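Side-chain contacts in putative alpha-N-acetylgalactosaminidase (Bacillus halodurans C-125, PDB 3CC1), which probably hydrolyses terminal alpha-linked N-acetylgalactosamine residues from glycoconjugates: residues Y49-I54 / V178-V183; I54-P59 / E171-W176; E300-M305 / L329-N334. All blocks are in the same frame, centred on the assembly; numbering follows the deposited sequence.

Interaction 1 (Y49-I54 / V178-V183); sequences YIVVDI and VDFVKV
An apolar contact inside a TIM barrel joins strands 49-52 and 180-184 through the side chains of Tyr49, Val51 and Phe180. The two strands are not sheet neighbours: strand 109-115 runs between them, and the nearest CA atoms of the two segments, Val51 CA and Phe180 CA, are 8.0 Å apart. Side chains therefore do all the bridging. Tyr49, Val51 and Phe180 direct their CB atoms at one another on the inner side of the sheet, whereas Ile50 and Val52 face helix 28-41 on the outer side.

Phe180 is the central piece. Its chi1 of 174° swings CG away from the backbone N and lays the side chain across those of Tyr49 and Val51, at roughly a right angle to each. The tighter touch is made by its methylene, with Phe180 CB 3.7 Å from Tyr49 CE1. Beyond it, Phe180 CD2 rises 4.2 Å above one face of the tyrosine ring, near the rim rather than the middle. The two rings form an oblique pair, their planes inclined at 48° and their centroids 5.3 Å apart. On its other ortho carbon, Phe180 CD1 meets the methyl Val51 CG2 at 4.2 Å. Val214 of the next strand, 214-216, packs against both aromatic side chains.

A polar link runs alongside the rings. One water lies 2.9 Å from Tyr49 OH and donates a hydrogen bond to Asp179 O at 3.0 Å. Asp179 itself turns its carboxylate to other partners, a salt bridge with Arg211 and hydrogen bonds from His104 and the backbone N of Phe110. The barrel interior is thus joined here by dispersion forces between buried carbons, while the phenol, despite its burial, keeps a polar partner in a water held by the opposing backbone.

Interaction 2 (I54-P59 / E171-W176); sequences IQWYEP and ELYAQW
Trp56 reaches toward Tyr173 and Trp176 at the end of helix 162-175, and its indole bridges much of the 13.3 Å between Trp56 CA and Tyr173 CA. Its CB already points at the helix. From there CG is tucked between the backbone N and the carbonyl carbon (chi1 46°), which lays the indole back beside the following residue: Tyr57 CD2 sits 3.6 Å above the Trp56 ring, over its centre. On the five-membered ring, NE1 donates to the backbone O of His113, so the indole is tied to strand 109-115.

The segment 54-59 belongs to the loop that follows strand 49-52 of the TIM barrel, and a type I turn from Gln55 to Glu58 presents the tryptophan to a helix packed outside the sheet.

Farther out, Trp56 CZ2 has Tyr173 OH at its edge, near the ring plane, a loose approach of 4.4 Å. At the tip, Trp56 CH2 comes within 4.0 Å of Trp176 CZ3. The two indoles arrive from opposite directions with their planes nearly perpendicular, at 86°, and Trp56 CH2 lies at the edge of the Trp176 ring. Leu172 CG backs one face of Trp176 from 3.5 Å. Phe96 meets both indoles, edge-to-face with that of Trp176.

Interaction 3 (E300-M305 / L329-N334); sequences EQLTMM and LSLLTN
Gln301 opens the contact from helix 298-310, lying across the side chain of Leu331 at about a right angle. Its chain is extended beyond CG, and the methyl Leu331 CD1 rests against it at two points, 4.0 Å from Gln301 CB and 3.4 Å from Gln301 OE1. The amide is held from elsewhere: OE1 accepts from the indole N-H of Trp327 and NE2 donates to the backbone O of Phe296, a pair of bonds that fixes its rotation and leaves the methyl to meet an oxygen already engaged.

Leu302, one residue on, takes the second methyl of Leu331. Its CB is not aimed squarely at helix 326-332, but its branch end lies closer, and Leu302 CD2 meets Leu331 CD2 at 3.5 Å. The two methyl branches of Leu331 are thus divided between consecutive residues of the facing helix. Thr303 looks elsewhere, bonding through OG1 to His422 O and Ser424 OG.

A helical turn after Leu302 comes Met305, present as selenomethionine. Folded at both chi2 (-64°) and chi3 (-66°), its chain brings CE to within 3.6 Å of Leu331 O. In the facing segment, Leu329 O takes both Leu332 N and Thr333 OG1, each at 3.0 Å and from opposite faces of its carbonyl plane, and Asn334 then caps the next helix through OD1 and the backbone N of Ile337.

Leu331 set against Gln301 and Leu302, with the end of Met305 at its carbonyl, joins two helices that precede and follow strand 315-317 in the chain of the alpha/beta barrel; here helix 298-310 also turns Thr303 to the C-terminal beta sandwich.

In the fold
Interactions 1 and 2 are neighbours, their centres 9 Å apart, sharing Ile54, with helix 162-175 of interaction 2 leading directly into strand 180-184 of interaction 1. Interaction 2 is nested along the chain inside the loop closed by interaction 1, and a probable hydrogen bond from Val178 N to Tyr173 O ties them together. Interaction 1 lies within the barrel, while interaction 2 joins the preceding helix to the loop after strand 49-52. Interaction 3 comes later in the sequence, 32 Å from interaction 2 between centres and across the chain's centre from it. The three contacts thus sample the barrel's interior, its looped periphery, and the helices beside the C-terminal beta sandwich.

Interaction 1 (Y49-I54 / V178-V183)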
loop_
_atom_site.group_PDB
_atom_site.type_symbol
_atom_site.label_atom_id
_atom_site.label_comp_id
_atom_site.label_asym_id
_atom_site.label_seq_id
_atom_site.Cartn_x
_atom_site.Cartn_y
_atom_site.Cartn_z
ATOM N N TYR A 49 -31.476 11.071 19.059
ATOM C CA TYR A 49 -31.494 12.077 18.021
ATOM C C TYR A 49 -32.292 11.609 16.803
ATOM O O TYR A 49 -32.192 10.463 16.380
ATOM C CB TYR A 49 -30.082 12.426 17.583
ATOM C CG TYR A 49 -29.332 13.252 18.566
ATOM C CD1 TYR A 49 -29.574 14.615 18.666
ATOM C CD2 TYR A 49 -28.431 12.670 19.453
ATOM C CE1 TYR A 49 -28.919 15.389 19.613
ATOM C CE2 TYR A 49 -27.760 13.429 20.385
ATOM C CZ TYR A 49 -28.002 14.786 20.459
ATOM O OH TYR A 49 -27.331 15.568 21.371
ATOM N N ILE A 50 -33.093 12.523 16.275
ATOM C CA ILE A 50 -33.860 12.335 15.033
ATOM C C ILE A 50 -33.337 13.416 14.086
ATOM O O ILE A 50 -33.514 14.626 14.337
ATOM C CB ILE A 50 -35.384 12.445 15.292
ATOM C CG1 ILE A 50 -35.874 11.267 16.193
ATOM C CG2 ILE A 50 -36.190 12.557 13.958
ATOM C CD1 ILE A 50 -35.877 9.882 15.489
ATOM N N VAL A 51 -32.647 12.984 13.032
ATOM C CA VAL A 51 -31.844 13.924 12.218
ATOM C C VAL A 51 -32.259 13.904 10.767
ATOM O O VAL A 51 -32.286 12.846 10.132
ATOM C CB VAL A 51 -30.312 13.632 12.306
ATOM C CG1 VAL A 51 -29.475 14.697 11.524
ATOM C CG2 VAL A 51 -29.847 13.536 13.786
ATOM N N VAL A 52 -32.562 15.103 10.264
ATOM C CA VAL A 52 -32.962 15.297 8.890
ATOM C C VAL A 52 -31.708 15.684 8.124
ATOM O O VAL A 52 -31.021 16.645 8.439
ATOM C CB VAL A 52 -34.087 16.375 8.742
ATOM C CG1 VAL A 52 -34.303 16.737 7.261
ATOM C CG2 VAL A 52 -35.400 15.920 9.389
ATOM N N ASP A 53 -31.368 14.881 7.140
ATOM C CA ASP A 53 -30.179 15.162 6.355
ATOM C C ASP A 53 -30.413 16.318 5.334
ATOM O O ASP A 53 -31.461 17.001 5.321
ATOM C CB ASP A 53 -29.600 13.864 5.729
ATOM C CG ASP A 53 -28.048 13.858 5.717
ATOM O OD1 ASP A 53 -27.443 14.600 4.938
ATOM O OD2 ASP A 53 -27.437 13.181 6.548
ATOM N N ILE A 54 -29.406 16.530 4.500
ATOM C CA ILE A 54 -29.329 17.690 3.661
ATOM C C ILE A 54 -30.487 17.789 2.651
ATOM O O ILE A 54 -31.162 16.803 2.335
ATOM C CB ILE A 54 -27.991 17.768 2.890
ATOM C CG1 ILE A 54 -27.795 16.555 1.964
ATOM C CG2 ILE A 54 -26.819 17.963 3.826
ATOM C CD1 ILE A 54 -26.772 16.772 0.829
ATOM N N VAL A 178 -33.872 23.391 17.314
ATOM C CA VAL A 178 -32.859 22.442 16.851
ATOM C C VAL A 178 -31.865 22.150 17.991
ATOM O O VAL A 178 -31.469 23.067 18.726
ATOM C CB VAL A 178 -32.110 22.971 15.598
ATOM C CG1 VAL A 178 -30.923 22.100 15.251
ATOM C CG2 VAL A 178 -33.077 23.091 14.377
ATOM N N ASP A 179 -31.473 20.871 18.133
ATOM C CA ASP A 179 -30.546 20.436 19.206
ATOM C C ASP A 179 -29.179 19.994 18.716
ATOM O O ASP A 179 -28.232 19.889 19.495
ATOM C CB ASP A 179 -31.182 19.280 20.008
ATOM C CG ASP A 179 -32.563 19.624 20.472
ATOM O OD1 ASP A 179 -32.684 20.656 21.173
ATOM O OD2 ASP A 179 -33.528 18.941 20.065
ATOM N N PHE A 180 -29.104 19.731 17.418
ATOM C CA PHE A 180 -27.933 19.167 16.769
ATOM C C PHE A 180 -27.847 19.694 15.325
ATOM O O PHE A 180 -28.816 19.642 14.559
ATOM C CB PHE A 180 -28.071 17.640 16.819
ATOM C CG PHE A 180 -27.022 16.859 16.073
ATOM C CD1 PHE A 180 -27.158 16.584 14.718
ATOM C CD2 PHE A 180 -25.975 16.288 16.741
ATOM C CE1 PHE A 180 -26.203 15.807 14.033
ATOM C CE2 PHE A 180 -25.017 15.520 16.056
ATOM C CZ PHE A 180 -25.150 15.275 14.704
ATOM N N VAL A 181 -26.672 20.187 14.958
ATOM C CA VAL A 181 -26.375 20.623 13.577
ATOM C C VAL A 181 -25.052 19.959 13.102
ATOM O O VAL A 181 -24.004 20.083 13.764
ATOM C CB VAL A 181 -26.291 22.156 13.452
ATOM C CG1 VAL A 181 -25.891 22.537 12.033
ATOM C CG2 VAL A 181 -27.629 22.828 13.816
ATOM N N LYS A 182 -25.131 19.206 11.999
ATOM C CA LYS A 182 -23.943 18.689 11.322
ATOM C C LYS A 182 -23.700 19.526 10.070
ATOM O O LYS A 182 -24.607 19.716 9.267
ATOM C CB LYS A 182 -24.105 17.218 10.932
ATOM C CG LYS A 182 -22.859 16.616 10.231
ATOM C CD LYS A 182 -22.527 15.227 10.727
ATOM C CE LYS A 182 -21.189 14.717 10.078
ATOM N N VAL A 183 -22.480 20.031 9.912
ATOM C CA VAL A 183 -22.135 20.816 8.724
ATOM C C VAL A 183 -21.395 19.892 7.749
ATOM O O VAL A 183 -20.355 19.288 8.077
ATOM C CB VAL A 183 -21.304 22.052 9.082
ATOM C CG1 VAL A 183 -21.127 22.983 7.860
ATOM C CG2 VAL A 183 -21.927 22.765 10.306
HETATM O O HOH W 1 -28.453 18.174 21.978
#

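Interaction 2 (I54-P59 / E171-W176)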
loop_
_atom_site.group_PDB
_atom_site.type_symbol
_atom_site.label_atom_id
_atom_site.label_comp_id
_atom_site.label_asym_id
_atom_site.label_seq_id
_atom_site.Cartn_x
_atom_site.Cartn_y
_atom_site.Cartn_z
ATOM N N ILE A 54 -29.406 16.530 4.500
ATOM C CA ILE A 54 -29.329 17.690 3.661
ATOM C C ILE A 54 -30.487 17.789 2.651
ATOM O O ILE A 54 -31.162 16.803 2.335
ATOM C CB ILE A 54 -27.991 17.768 2.890
ATOM C CG1 ILE A 54 -27.795 16.555 1.964
ATOM C CG2 ILE A 54 -26.819 17.963 3.826
ATOM C CD1 ILE A 54 -26.772 16.772 0.829
ATOM N N GLN A 55 -30.686 19.006 2.196
ATOM C CA GLN A 55 -31.595 19.336 1.092
ATOM C C GLN A 55 -33.055 19.291 1.527
ATOM O O GLN A 55 -33.960 19.104 0.726
ATOM C CB GLN A 55 -31.283 18.483 -0.160
ATOM C CG GLN A 55 -29.928 18.898 -0.757
ATOM C CD GLN A 55 -29.468 18.063 -1.944
ATOM O OE1 GLN A 55 -29.144 18.621 -2.984
ATOM N NE2 GLN A 55 -29.349 16.753 -1.763
ATOM N N TRP A 56 -33.245 19.488 2.822
ATOM C CA TRP A 56 -34.555 19.663 3.400
ATOM C C TRP A 56 -35.252 20.942 2.918
ATOM O O TRP A 56 -36.444 21.095 3.165
ATOM C CB TRP A 56 -34.476 19.630 4.950
ATOM C CG TRP A 56 -33.372 20.469 5.549
ATOM C CD1 TRP A 56 -32.160 20.022 5.941
ATOM C CD2 TRP A 56 -33.387 21.881 5.829
ATOM N NE1 TRP A 56 -31.391 21.062 6.409
ATOM C CE2 TRP A 56 -32.129 22.212 6.371
ATOM C CE3 TRP A 56 -34.332 22.897 5.667
ATOM C CZ2 TRP A 56 -31.803 23.492 6.749
ATOM C CZ3 TRP A 56 -34.011 24.160 6.048
ATOM C CH2 TRP A 56 -32.752 24.460 6.581
ATOM N N TYR A 57 -34.515 21.769 2.140
ATOM C CA TYR A 57 -34.932 23.097 1.663
ATOM C C TYR A 57 -35.171 23.107 0.148
ATOM O O TYR A 57 -35.415 24.149 -0.440
ATOM C CB TYR A 57 -33.856 24.152 2.043
ATOM C CG TYR A 57 -32.464 23.630 1.779
ATOM C CD1 TYR A 57 -31.971 23.568 0.465
ATOM C CD2 TYR A 57 -31.677 23.120 2.809
ATOM C CE1 TYR A 57 -30.715 23.036 0.206
ATOM C CE2 TYR A 57 -30.428 22.603 2.555
ATOM C CZ TYR A 57 -29.964 22.548 1.245
ATOM O OH TYR A 57 -28.709 22.048 0.964
ATOM N N GLU A 58 -35.105 21.922 -0.469
ATOM C CA GLU A 58 -35.083 21.789 -1.922
ATOM C C GLU A 58 -36.279 21.001 -2.451
ATOM O O GLU A 58 -36.192 19.786 -2.569
ATOM C CB GLU A 58 -33.788 21.087 -2.372
ATOM C CG GLU A 58 -33.527 21.125 -3.885
ATOM C CD GLU A 58 -32.006 21.129 -4.229
ATOM O OE1 GLU A 58 -31.192 21.474 -3.332
ATOM O OE2 GLU A 58 -31.630 20.815 -5.392
ATOM N N PRO A 59 -37.415 21.674 -2.708
ATOM C CA PRO A 59 -38.533 20.930 -3.259
ATOM C C PRO A 59 -38.219 20.696 -4.721
ATOM O O PRO A 59 -37.409 21.420 -5.333
ATOM C CB PRO A 59 -39.717 21.899 -3.121
ATOM C CG PRO A 59 -39.081 23.249 -3.257
ATOM C CD PRO A 59 -37.737 23.103 -2.535
ATOM N N GLU A 171 -29.328 31.473 15.041
ATOM C CA GLU A 171 -30.525 32.066 15.659
ATOM C C GLU A 171 -31.793 31.434 15.125
ATOM O O GLU A 171 -32.704 31.100 15.883
ATOM C CB GLU A 171 -30.575 33.571 15.431
ATOM C CG GLU A 171 -29.599 34.345 16.287
ATOM C CD GLU A 171 -29.400 35.803 15.804
ATOM O OE1 GLU A 171 -30.234 36.293 14.974
ATOM O OE2 GLU A 171 -28.398 36.446 16.253
ATOM N N LEU A 172 -31.866 31.261 13.813
ATOM C CA LEU A 172 -33.013 30.604 13.198
ATOM C C LEU A 172 -33.196 29.167 13.717
ATOM O O LEU A 172 -34.302 28.739 14.087
ATOM C CB LEU A 172 -32.884 30.623 11.670
ATOM C CG LEU A 172 -34.075 30.128 10.862
ATOM C CD1 LEU A 172 -35.390 30.887 11.236
ATOM C CD2 LEU A 172 -33.717 30.274 9.372
ATOM N N TYR A 173 -32.104 28.427 13.760
ATOM C CA TYR A 173 -32.143 27.042 14.196
ATOM C C TYR A 173 -32.536 26.976 15.683
ATOM O O TYR A 173 -33.273 26.077 16.093
ATOM C CB TYR A 173 -30.815 26.313 13.912
ATOM C CG TYR A 173 -30.384 26.367 12.461
ATOM C CD1 TYR A 173 -31.321 26.493 11.454
ATOM C CD2 TYR A 173 -29.041 26.313 12.107
ATOM C CE1 TYR A 173 -30.939 26.580 10.120
ATOM C CE2 TYR A 173 -28.635 26.420 10.761
ATOM C CZ TYR A 173 -29.584 26.540 9.778
ATOM O OH TYR A 173 -29.249 26.598 8.447
ATOM N N ALA A 174 -32.049 27.922 16.484
ATOM C CA ALA A 174 -32.433 27.989 17.902
ATOM C C ALA A 174 -33.931 28.255 18.028
ATOM O O ALA A 174 -34.618 27.656 18.864
ATOM C CB ALA A 174 -31.629 29.037 18.658
ATOM N N GLN A 175 -34.415 29.147 17.172
ATOM C CA GLN A 175 -35.819 29.492 17.093
ATOM C C GLN A 175 -36.625 28.230 16.837
ATOM O O GLN A 175 -37.628 27.975 17.503
ATOM C CB GLN A 175 -36.045 30.494 15.949
ATOM C CG GLN A 175 -37.450 31.049 15.862
ATOM C CD GLN A 175 -37.666 31.910 14.627
ATOM O OE1 GLN A 175 -38.545 31.637 13.809
ATOM N NE2 GLN A 175 -36.871 32.966 14.498
ATOM N N TRP A 176 -36.131 27.424 15.900
ATOM C CA TRP A 176 -36.797 26.178 15.504
ATOM C C TRP A 176 -36.669 25.042 16.536
ATOM O O TRP A 176 -37.228 23.972 16.358
ATOM C CB TRP A 176 -36.280 25.658 14.166
ATOM C CG TRP A 176 -36.579 26.507 13.013
ATOM C CD1 TRP A 176 -37.548 27.442 12.921
ATOM C CD2 TRP A 176 -35.960 26.435 11.724
ATOM N NE1 TRP A 176 -37.538 28.005 11.671
ATOM C CE2 TRP A 176 -36.573 27.399 10.916
ATOM C CE3 TRP A 176 -34.935 25.652 11.189
ATOM C CZ2 TRP A 176 -36.190 27.620 9.596
ATOM C CZ3 TRP A 176 -34.560 25.860 9.899
ATOM C CH2 TRP A 176 -35.181 26.851 9.109
#

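Interaction 3 (E300-M305 / L329-N334)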
loop_
_atom_site.group_PDB
_atom_site.type_symbol
_atom_site.label_atom_id
_atom_site.label_comp_id
_atom_site.label_asym_id
_atom_site.label_seq_id
_atom_site.Cartn_x
_atom_site.Cartn_y
_atom_site.Cartn_z
ATOM N N GLU A 300 -21.368 -9.519 9.046
ATOM C CA GLU A 300 -20.881 -8.194 8.688
ATOM C C GLU A 300 -21.495 -7.089 9.496
ATOM O O GLU A 300 -20.825 -6.129 9.824
ATOM C CB GLU A 300 -21.096 -7.938 7.181
ATOM C CG GLU A 300 -20.146 -8.776 6.340
ATOM C CD GLU A 300 -20.526 -8.788 4.846
ATOM O OE1 GLU A 300 -21.657 -8.407 4.509
ATOM O OE2 GLU A 300 -19.679 -9.225 4.023
ATOM N N GLN A 301 -22.795 -7.190 9.759
ATOM C CA GLN A 301 -23.514 -6.211 10.563
ATOM C C GLN A 301 -22.903 -6.138 11.993
ATOM O O GLN A 301 -22.633 -5.052 12.518
ATOM C CB GLN A 301 -25.014 -6.559 10.631
ATOM C CG GLN A 301 -25.777 -6.456 9.265
ATOM C CD GLN A 301 -27.204 -6.923 9.357
ATOM O OE1 GLN A 301 -27.913 -6.586 10.321
ATOM N NE2 GLN A 301 -27.653 -7.713 8.359
ATOM N N LEU A 302 -22.663 -7.296 12.601
ATOM C CA LEU A 302 -22.021 -7.348 13.933
ATOM C C LEU A 302 -20.587 -6.836 13.895
ATOM O O LEU A 302 -20.157 -6.159 14.789
ATOM C CB LEU A 302 -22.016 -8.762 14.494
ATOM C CG LEU A 302 -23.392 -9.329 14.825
ATOM C CD1 LEU A 302 -23.273 -10.807 15.123
ATOM C CD2 LEU A 302 -24.035 -8.633 15.991
ATOM N N THR A 303 -19.886 -7.141 12.808
ATOM C CA THR A 303 -18.531 -6.648 12.593
ATOM C C THR A 303 -18.485 -5.118 12.574
ATOM O O THR A 303 -17.653 -4.502 13.253
ATOM C CB THR A 303 -17.872 -7.288 11.330
ATOM O OG1 THR A 303 -17.528 -8.656 11.642
ATOM C CG2 THR A 303 -16.634 -6.515 10.890
HETATM N N MSE A 304 -19.425 -4.521 11.861
HETATM C CA MSE A 304 -19.547 -3.091 11.823
HETATM C C MSE A 304 -19.875 -2.530 13.204
HETATM O O MSE A 304 -19.244 -1.598 13.652
HETATM C CB MSE A 304 -20.625 -2.656 10.805
HETATM C CG MSE A 304 -20.868 -1.140 10.848
HETATM SE SE MSE A 304 -22.532 -0.743 9.969
HETATM C CE MSE A 304 -23.684 -1.571 11.271
HETATM N N MSE A 305 -20.866 -3.110 13.871
HETATM C CA MSE A 305 -21.253 -2.634 15.185
HETATM C C MSE A 305 -20.080 -2.707 16.163
HETATM O O MSE A 305 -19.881 -1.807 16.988
HETATM C CB MSE A 305 -22.442 -3.420 15.744
HETATM C CG MSE A 305 -23.755 -3.209 15.013
HETATM SE SE MSE A 305 -24.397 -1.371 15.133
HETATM C CE MSE A 305 -24.766 -1.277 17.037
ATOM N N LEU A 329 -33.663 -5.068 15.502
ATOM C CA LEU A 329 -33.967 -4.414 16.763
ATOM C C LEU A 329 -33.011 -4.909 17.858
ATOM O O LEU A 329 -32.584 -4.144 18.740
ATOM C CB LEU A 329 -35.454 -4.655 17.166
ATOM C CG LEU A 329 -35.836 -4.031 18.515
ATOM C CD1 LEU A 329 -35.586 -2.522 18.494
ATOM C CD2 LEU A 329 -37.260 -4.326 18.914
ATOM N N SER A 330 -32.659 -6.183 17.793
ATOM C CA SER A 330 -31.759 -6.774 18.801
ATOM C C SER A 330 -30.348 -6.189 18.683
ATOM O O SER A 330 -29.681 -6.039 19.684
ATOM C CB SER A 330 -31.731 -8.305 18.692
ATOM O OG SER A 330 -30.888 -8.708 17.606
ATOM N N LEU A 331 -29.924 -5.783 17.469
ATOM C CA LEU A 331 -28.646 -5.080 17.307
ATOM C C LEU A 331 -28.607 -3.726 18.000
ATOM O O LEU A 331 -27.517 -3.176 18.255
ATOM C CB LEU A 331 -28.321 -4.825 15.821
ATOM C CG LEU A 331 -28.024 -5.950 14.853
ATOM C CD1 LEU A 331 -27.524 -5.342 13.507
ATOM C CD2 LEU A 331 -27.032 -6.920 15.337
ATOM N N LEU A 332 -29.789 -3.172 18.278
ATOM C CA LEU A 332 -29.911 -1.794 18.796
ATOM C C LEU A 332 -30.132 -1.721 20.289
ATOM O O LEU A 332 -30.055 -0.645 20.895
ATOM C CB LEU A 332 -31.057 -1.066 18.093
ATOM C CG LEU A 332 -30.997 -1.052 16.545
ATOM C CD1 LEU A 332 -32.137 -0.183 15.953
ATOM C CD2 LEU A 332 -29.640 -0.606 16.070
ATOM N N THR A 333 -30.409 -2.871 20.890
ATOM C CA THR A 333 -30.886 -2.922 22.277
ATOM C C THR A 333 -30.004 -3.818 23.150
ATOM O O THR A 333 -30.412 -4.274 24.195
ATOM C CB THR A 333 -32.342 -3.415 22.311
ATOM O OG1 THR A 333 -32.416 -4.704 21.670
ATOM C CG2 THR A 333 -33.269 -2.393 21.579
ATOM N N ASN A 334 -28.786 -4.066 22.701
ATOM C CA ASN A 334 -27.820 -4.798 23.508
ATOM C C ASN A 334 -27.022 -3.840 24.394
ATOM O O ASN A 334 -26.151 -3.087 23.925
ATOM C CB ASN A 334 -26.876 -5.615 22.614
ATOM C CG ASN A 334 -25.989 -6.544 23.419
ATOM O OD1 ASN A 334 -25.270 -6.099 24.294
ATOM N ND2 ASN A 334 -26.034 -7.828 23.117
#